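Long-range contact in endoglucanase (Clostridium thermocellum, PDB 2YIK), which probably hydrolyses internal beta-1,4-glucosidic bonds of cellulose, as a glycoside hydrolase family 9 endoglucanase: residues L299-Y309 with F343-K353. Sequence-based numbering, arbitrary orientation.
With CA (calcium ion), chain B.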
ATOM      1  N   LEU A 299      16.792  14.865  -2.413  1.00 25.21           N
ATOM      2  CA  LEU A 299      17.767  13.830  -2.711  1.00 26.64           C
ATOM      3  C   LEU A 299      18.807  13.796  -1.594  1.00 26.80           C
ATOM      4  O   LEU A 299      19.293  12.723  -1.225  1.00 24.64           O
ATOM      5  CB  LEU A 299      18.450  14.093  -4.052  1.00 26.94           C
ATOM      6  CG  LEU A 299      19.239  12.898  -4.601  1.00 29.20           C
ATOM      7  CD1 LEU A 299      18.294  11.710  -4.864  1.00 26.51           C
ATOM      8  CD2 LEU A 299      19.947  13.320  -5.890  1.00 28.24           C
ATOM      9  N   ASP A 300      19.139  14.970  -1.051  1.00 27.48           N
ATOM     10  CA  ASP A 300      20.108  15.059   0.040  1.00 27.35           C
ATOM     11  C   ASP A 300      19.557  14.371   1.286  1.00 27.74           C
ATOM     12  O   ASP A 300      20.300  13.745   2.040  1.00 27.78           O
ATOM     13  CB  ASP A 300      20.428  16.517   0.396  1.00 29.95           C
ATOM     14  CG  ASP A 300      21.297  17.204  -0.643  1.00 32.01           C
ATOM     15  OD1 ASP A 300      22.040  16.510  -1.364  1.00 32.32           O
ATOM     16  OD2 ASP A 300      21.251  18.450  -0.724  1.00 34.82           O
ATOM     17  N   GLU A 301      18.253  14.506   1.513  1.00 26.53           N
ATOM     18  CA  GLU A 301      17.641  13.867   2.667  1.00 26.62           C
ATOM     19  C   GLU A 301      17.606  12.355   2.460  1.00 26.19           C
ATOM     20  O   GLU A 301      17.816  11.591   3.401  1.00 26.58           O
ATOM     21  CB  GLU A 301      16.228  14.404   2.899  1.00 26.36           C
ATOM     22  CG  GLU A 301      16.198  15.794   3.533  1.00 29.11           C
ATOM     23  CD  GLU A 301      16.935  15.839   4.861  1.00 31.00           C
ATOM     24  OE1 GLU A 301      16.500  15.177   5.828  1.00 33.29           O
ATOM     25  OE2 GLU A 301      17.966  16.532   4.935  1.00 32.96           O
ATOM     26  N   ALA A 302      17.349  11.926   1.227  1.00 24.45           N
ATOM     27  CA  ALA A 302      17.307  10.501   0.933  1.00 25.20           C
ATOM     28  C   ALA A 302      18.692   9.894   1.140  1.00 25.18           C
ATOM     29  O   ALA A 302      18.833   8.849   1.775  1.00 26.15           O
ATOM     30  CB  ALA A 302      16.836  10.265  -0.494  1.00 24.30           C
ATOM     31  N   PHE A 303      19.714  10.564   0.619  1.00 24.54           N
ATOM     32  CA  PHE A 303      21.079  10.078   0.745  1.00 25.62           C
ATOM     33  C   PHE A 303      21.565  10.050   2.188  1.00 25.23           C
ATOM     34  O   PHE A 303      22.371   9.203   2.550  1.00 25.20           O
ATOM     35  CB  PHE A 303      22.040  10.923  -0.104  1.00 24.36           C
ATOM     36  CG  PHE A 303      21.911  10.694  -1.594  1.00 25.00           C
ATOM     37  CD1 PHE A 303      21.161   9.630  -2.095  1.00 24.91           C
ATOM     38  CD2 PHE A 303      22.580  11.518  -2.495  1.00 23.65           C
ATOM     39  CE1 PHE A 303      21.082   9.383  -3.469  1.00 21.98           C
ATOM     40  CE2 PHE A 303      22.511  11.283  -3.870  1.00 23.62           C
ATOM     41  CZ  PHE A 303      21.759  10.212  -4.360  1.00 24.25           C
ATOM     42  N   LYS A 304      21.065  10.966   3.010  1.00 26.11           N
ATOM     43  CA  LYS A 304      21.457  11.035   4.416  1.00 27.15           C
ATOM     44  C   LYS A 304      21.052   9.787   5.216  1.00 27.06           C
ATOM     45  O   LYS A 304      21.782   9.349   6.103  1.00 26.65           O
ATOM     46  CB  LYS A 304      20.837  12.281   5.067  1.00 29.00           C
ATOM     47  CG  LYS A 304      21.279  12.562   6.509  1.00 32.03           C
ATOM     48  CD  LYS A 304      20.729  13.912   7.027  1.00 36.27           C
ATOM     49  CE  LYS A 304      21.138  15.079   6.114  1.00 40.76           C
ATOM     50  NZ  LYS A 304      20.633  16.433   6.566  1.00 44.36           N
ATOM     51  N   TYR A 305      19.906   9.199   4.892  1.00 26.15           N
ATOM     52  CA  TYR A 305      19.434   8.044   5.642  1.00 26.62           C
ATOM     53  C   TYR A 305      19.348   6.721   4.886  1.00 26.26           C
ATOM     54  O   TYR A 305      19.108   5.685   5.497  1.00 27.36           O
ATOM     55  CB  TYR A 305      18.070   8.368   6.258  1.00 26.60           C
ATOM     56  CG  TYR A 305      18.089   9.568   7.183  1.00 28.68           C
ATOM     57  CD1 TYR A 305      18.617   9.475   8.474  1.00 29.82           C
ATOM     58  CD2 TYR A 305      17.591  10.802   6.761  1.00 29.84           C
ATOM     59  CE1 TYR A 305      18.647  10.586   9.324  1.00 31.00           C
ATOM     60  CE2 TYR A 305      17.613  11.918   7.599  1.00 30.91           C
ATOM     61  CZ  TYR A 305      18.142  11.804   8.879  1.00 31.67           C
ATOM     62  OH  TYR A 305      18.162  12.903   9.711  1.00 33.24           O
ATOM     63  N   TYR A 306      19.556   6.751   3.574  1.00 25.45           N
ATOM     64  CA  TYR A 306      19.486   5.542   2.760  1.00 24.94           C
ATOM     65  C   TYR A 306      20.472   4.446   3.172  1.00 25.80           C
ATOM     66  O   TYR A 306      21.688   4.651   3.174  1.00 26.09           O
ATOM     67  CB  TYR A 306      19.696   5.890   1.280  1.00 24.34           C
ATOM     68  CG  TYR A 306      19.657   4.700   0.330  1.00 24.99           C
ATOM     69  CD1 TYR A 306      18.654   3.731   0.430  1.00 24.81           C
ATOM     70  CD2 TYR A 306      20.598   4.567  -0.696  1.00 24.25           C
ATOM     71  CE1 TYR A 306      18.590   2.656  -0.469  1.00 24.52           C
ATOM     72  CE2 TYR A 306      20.543   3.494  -1.604  1.00 24.89           C
ATOM     73  CZ  TYR A 306      19.535   2.542  -1.481  1.00 24.98           C
ATOM     74  OH  TYR A 306      19.475   1.466  -2.348  1.00 23.46           O
ATOM     75  N   ASP A 307      19.931   3.282   3.522  1.00 25.27           N
ATOM     76  CA  ASP A 307      20.732   2.125   3.924  1.00 24.33           C
ATOM     77  C   ASP A 307      20.931   1.282   2.663  1.00 24.06           C
ATOM     78  O   ASP A 307      20.071   0.487   2.288  1.00 22.66           O
ATOM     79  CB  ASP A 307      19.981   1.321   5.001  1.00 25.76           C
ATOM     80  CG  ASP A 307      20.794   0.142   5.543  1.00 27.37           C
ATOM     81  OD1 ASP A 307      21.882  -0.147   4.994  1.00 27.81           O
ATOM     82  OD2 ASP A 307      20.334  -0.500   6.515  1.00 27.41           O
ATOM     83  N   TYR A 308      22.068   1.481   2.007  1.00 23.07           N
ATOM     84  CA  TYR A 308      22.406   0.773   0.773  1.00 23.80           C
ATOM     85  C   TYR A 308      22.445  -0.738   0.969  1.00 24.54           C
ATOM     86  O   TYR A 308      22.286  -1.496   0.018  1.00 24.14           O
ATOM     87  CB  TYR A 308      23.771   1.265   0.275  1.00 24.55           C
ATOM     88  CG  TYR A 308      24.225   0.733  -1.068  1.00 23.93           C
ATOM     89  CD1 TYR A 308      23.704   1.240  -2.259  1.00 23.78           C
ATOM     90  CD2 TYR A 308      25.217  -0.247  -1.146  1.00 24.55           C
ATOM     91  CE1 TYR A 308      24.167   0.790  -3.494  1.00 23.33           C
ATOM     92  CE2 TYR A 308      25.682  -0.704  -2.370  1.00 21.59           C
ATOM     93  CZ  TYR A 308      25.155  -0.180  -3.539  1.00 22.39           C
ATOM     94  OH  TYR A 308      25.629  -0.609  -4.756  1.00 23.75           O
ATOM     95  N   TYR A 309      22.653  -1.163   2.210  1.00 24.24           N
ATOM     96  CA  TYR A 309      22.747  -2.584   2.534  1.00 25.29           C
ATOM     97  C   TYR A 309      21.412  -3.265   2.820  1.00 24.61           C
ATOM     98  O   TYR A 309      21.341  -4.487   2.874  1.00 24.08           O
ATOM     99  CB  TYR A 309      23.688  -2.774   3.735  1.00 25.92           C
ATOM    100  CG  TYR A 309      25.020  -2.082   3.536  1.00 29.61           C
ATOM    101  CD1 TYR A 309      25.803  -2.356   2.411  1.00 30.35           C
ATOM    102  CD2 TYR A 309      25.464  -1.097   4.428  1.00 29.07           C
ATOM    103  CE1 TYR A 309      27.000  -1.660   2.165  1.00 33.78           C
ATOM    104  CE2 TYR A 309      26.657  -0.391   4.191  1.00 34.04           C
ATOM    105  CZ  TYR A 309      27.418  -0.675   3.056  1.00 34.97           C
ATOM    106  OH  TYR A 309      28.576   0.040   2.804  1.00 37.32           O
ATOM    107  N   PHE A 343      25.823  11.465  -8.384  1.00 26.43           N
ATOM    108  CA  PHE A 343      24.877  10.995  -7.371  1.00 24.66           C
ATOM    109  C   PHE A 343      25.523   9.947  -6.464  1.00 24.18           C
ATOM    110  O   PHE A 343      25.338   9.969  -5.249  1.00 24.31           O
ATOM    111  CB  PHE A 343      23.618  10.410  -8.032  1.00 25.56           C
ATOM    112  CG  PHE A 343      22.673  11.447  -8.607  1.00 25.48           C
ATOM    113  CD1 PHE A 343      23.073  12.772  -8.790  1.00 26.65           C
ATOM    114  CD2 PHE A 343      21.385  11.077  -9.001  1.00 25.30           C
ATOM    115  CE1 PHE A 343      22.203  13.713  -9.364  1.00 27.59           C
ATOM    116  CE2 PHE A 343      20.508  12.006  -9.574  1.00 26.90           C
ATOM    117  CZ  PHE A 343      20.917  13.327  -9.755  1.00 26.91           C
ATOM    118  N   GLU A 344      26.282   9.030  -7.055  1.00 24.73           N
ATOM    119  CA  GLU A 344      26.943   7.992  -6.273  1.00 26.17           C
ATOM    120  C   GLU A 344      27.924   8.594  -5.269  1.00 26.32           C
ATOM    121  O   GLU A 344      27.947   8.210  -4.098  1.00 27.23           O
ATOM    122  CB  GLU A 344      27.697   7.007  -7.178  1.00 26.61           C
ATOM    123  CG  GLU A 344      26.813   6.110  -8.024  1.00 25.91           C
ATOM    124  CD  GLU A 344      26.313   6.807  -9.259  1.00 27.01           C
ATOM    125  OE1 GLU A 344      26.546   8.033  -9.383  1.00 27.03           O
ATOM    126  OE2 GLU A 344      25.684   6.137 -10.100  1.00 25.68           O
ATOM    127  N   ASP A 345      28.739   9.536  -5.731  1.00 26.23           N
ATOM    128  CA  ASP A 345      29.713  10.163  -4.856  1.00 27.69           C
ATOM    129  C   ASP A 345      29.060  11.046  -3.804  1.00 26.44           C
ATOM    130  O   ASP A 345      29.574  11.164  -2.692  1.00 27.58           O
ATOM    131  CB  ASP A 345      30.736  10.951  -5.676  1.00 27.14           C
ATOM    132  CG  ASP A 345      31.616  10.045  -6.509  1.00 30.39           C
ATOM    133  OD1 ASP A 345      31.673   8.831  -6.200  1.00 27.89           O
ATOM    134  OD2 ASP A 345      32.259  10.538  -7.465  1.00 29.88           O
ATOM    135  N   ARG A 346      27.933  11.663  -4.148  1.00 26.60           N
ATOM    136  CA  ARG A 346      27.206  12.497  -3.193  1.00 26.77           C
ATOM    137  C   ARG A 346      26.631  11.579  -2.116  1.00 26.39           C
ATOM    138  O   ARG A 346      26.651  11.901  -0.922  1.00 26.63           O
ATOM    139  CB  ARG A 346      26.067  13.260  -3.886  1.00 28.03           C
ATOM    140  CG  ARG A 346      26.485  14.579  -4.555  1.00 30.22           C
ATOM    141  CD  ARG A 346      25.337  15.176  -5.376  1.00 31.64           C
ATOM    142  NE  ARG A 346      24.167  15.529  -4.567  1.00 31.09           N
ATOM    143  CZ  ARG A 346      22.972  15.834  -5.071  1.00 33.34           C
ATOM    144  NH1 ARG A 346      22.783  15.828  -6.384  1.00 33.68           N
ATOM    145  NH2 ARG A 346      21.960  16.143  -4.264  1.00 31.93           N
ATOM    146  N   TYR A 347      26.118  10.427  -2.537  1.00 26.17           N
ATOM    147  CA  TYR A 347      25.560   9.484  -1.578  1.00 25.63           C
ATOM    148  C   TYR A 347      26.639   8.961  -0.621  1.00 25.82           C
ATOM    149  O   TYR A 347      26.405   8.841   0.583  1.00 25.52           O
ATOM    150  CB  TYR A 347      24.880   8.311  -2.287  1.00 23.96           C
ATOM    151  CG  TYR A 347      24.507   7.212  -1.314  1.00 24.39           C
ATOM    152  CD1 TYR A 347      23.655   7.467  -0.239  1.00 22.13           C
ATOM    153  CD2 TYR A 347      25.080   5.944  -1.415  1.00 24.11           C
ATOM    154  CE1 TYR A 347      23.387   6.490   0.717  1.00 23.63           C
ATOM    155  CE2 TYR A 347      24.821   4.958  -0.465  1.00 25.19           C
ATOM    156  CZ  TYR A 347      23.975   5.239   0.601  1.00 25.54           C
ATOM    157  OH  TYR A 347      23.737   4.275   1.548  1.00 25.51           O
ATOM    158  N   LYS A 348      27.819   8.648  -1.149  1.00 26.24           N
ATOM    159  CA  LYS A 348      28.901   8.162  -0.298  1.00 27.86           C
ATOM    160  C   LYS A 348      29.275   9.217   0.741  1.00 28.74           C
ATOM    161  O   LYS A 348      29.468   8.897   1.916  1.00 28.33           O
ATOM    162  CB  LYS A 348      30.124   7.801  -1.135  1.00 26.94           C
ATOM    163  CG  LYS A 348      29.929   6.571  -1.997  1.00 27.61           C
ATOM    164  CD  LYS A 348      31.164   6.300  -2.835  1.00 27.86           C
ATOM    165  CE  LYS A 348      30.821   6.243  -4.305  1.00 26.91           C
ATOM    166  NZ  LYS A 348      31.973   5.862  -5.155  1.00 28.29           N
ATOM    167  N   ARG A 349      29.371  10.471   0.309  1.00 30.08           N
ATOM    168  CA  ARG A 349      29.712  11.557   1.225  1.00 30.49           C
ATOM    169  C   ARG A 349      28.634  11.703   2.292  1.00 30.79           C
ATOM    170  O   ARG A 349      28.934  11.910   3.464  1.00 30.75           O
ATOM    171  CB  ARG A 349      29.874  12.887   0.465  1.00 30.39           C
ATOM    172  CG  ARG A 349      31.264  13.112  -0.143  1.00 33.59           C
ATOM    173  CD  ARG A 349      31.429  14.545  -0.675  1.00 33.53           C
ATOM    174  NE  ARG A 349      30.654  14.773  -1.895  1.00 35.14           N
ATOM    175  CZ  ARG A 349      31.048  14.407  -3.114  1.00 36.29           C
ATOM    176  NH1 ARG A 349      32.229  13.820  -3.292  1.00 36.04           N
ATOM    177  NH2 ARG A 349      30.271  14.649  -4.160  1.00 34.98           N
ATOM    178  N   ALA A 350      27.378  11.569   1.879  1.00 31.49           N
ATOM    179  CA  ALA A 350      26.236  11.710   2.782  1.00 31.80           C
ATOM    180  C   ALA A 350      26.069  10.603   3.824  1.00 32.67           C
ATOM    181  O   ALA A 350      25.594  10.855   4.927  1.00 32.97           O
ATOM    182  CB  ALA A 350      24.953  11.827   1.959  1.00 31.56           C
ATOM    183  N   SER A 351      26.444   9.378   3.476  1.00 33.02           N
ATOM    184  CA  SER A 351      26.297   8.244   4.390  1.00 34.46           C
ATOM    185  C   SER A 351      27.665   7.790   4.878  1.00 35.11           C
ATOM    186  O   SER A 351      27.833   6.654   5.313  1.00 35.82           O
ATOM    187  CB  SER A 351      25.611   7.086   3.656  1.00 32.88           C
ATOM    188  OG  SER A 351      26.380   6.679   2.532  1.00 31.81           O
ATOM    189  N   ASN A 352      28.617   8.718   4.818  1.00 36.93           N
ATOM    190  CA  ASN A 352      30.026   8.524   5.157  1.00 37.61           C
ATOM    191  C   ASN A 352      30.656   7.165   4.879  1.00 35.93           C
ATOM    192  O   ASN A 352      31.037   6.403   5.773  1.00 34.27           O
ATOM    193  CB  ASN A 352      30.360   9.010   6.581  1.00 42.32           C
ATOM    194  CG  ASN A 352      29.521   8.366   7.643  1.00 46.39           C
ATOM    195  OD1 ASN A 352      29.655   7.173   7.918  1.00 50.43           O
ATOM    196  ND2 ASN A 352      28.646   9.157   8.267  1.00 48.75           N
ATOM    197  N   LYS A 353      30.765   6.911   3.580  1.00 33.67           N
ATOM    198  CA  LYS A 353      31.377   5.732   3.008  1.00 31.51           C
ATOM    199  C   LYS A 353      32.607   6.319   2.323  1.00 31.56           C
ATOM    200  O   LYS A 353      32.640   7.521   2.034  1.00 29.98           O
ATOM    201  CB  LYS A 353      30.474   5.113   1.940  1.00 30.22           C
ATOM    202  CG  LYS A 353      29.234   4.420   2.466  1.00 28.93           C
ATOM    203  CD  LYS A 353      28.390   3.875   1.322  1.00 30.00           C
ATOM    204  CE  LYS A 353      27.251   3.009   1.842  1.00 27.86           C
ATOM    205  NZ  LYS A 353      26.423   3.749   2.826  1.00 27.09           N
TER
HETATM  206 CA    CA B1332      25.287   8.242 -11.718  1.00 29.23          CA
HETATM  207  O   HOH W   1      24.308   2.421   3.979  1.00 31.41           O
HETATM  208  O   HOH W   2      25.288   6.122 -13.282  1.00 24.57           O
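Tyr-347 has CG anti to its own backbone N (chi1 170°), which sends its ring past Phe-303 to the end of helix 299-305, where its hydroxyl reaches Tyr-306. Phe-303 has CG anti to its carbonyl carbon and fits as a knob into a hole on helix 343-350 formed by Phe-343, Arg-346, Tyr-347 and Ala-350. Tyr-347 CB sits over the centre of the Phe-303 ring, 3.8 Å from the centroid. The two rings meet offset edge-to-face, with the Tyr-347 edge toward the Phe-303 face. Leu-299 CD2 lies over the face of the Phe-343 ring, a CH-pi contact. Both helices pack, crossing at -55°, at the periphery of the (alpha/alpha)6-barrel catalytic domain of glycoside hydrolase family 9. Beyond Phe-343, Glu-344 turns away and binds a calcium ion through both carboxylate oxygens, with Asn-333, Asp-337 and Ser-340. Tyr-347 OH donates to Tyr-306 O (2.6 Å) from above the carbonyl plane. Lys-353 NZ donates to the same hydroxyl (3.0 Å), to Ser-351 OG and to a water that also takes the Tyr-308 N-H. At the Leu-299 end of the contact, Arg-346 NH2 donates a nearly straight hydrogen bond, part of a salt bridge, to Asp-300 OD1 (2.9 Å, 166°), in the guanidinium plane but from above the carboxylate. Glu-296 is a second acidic partner of this NH2.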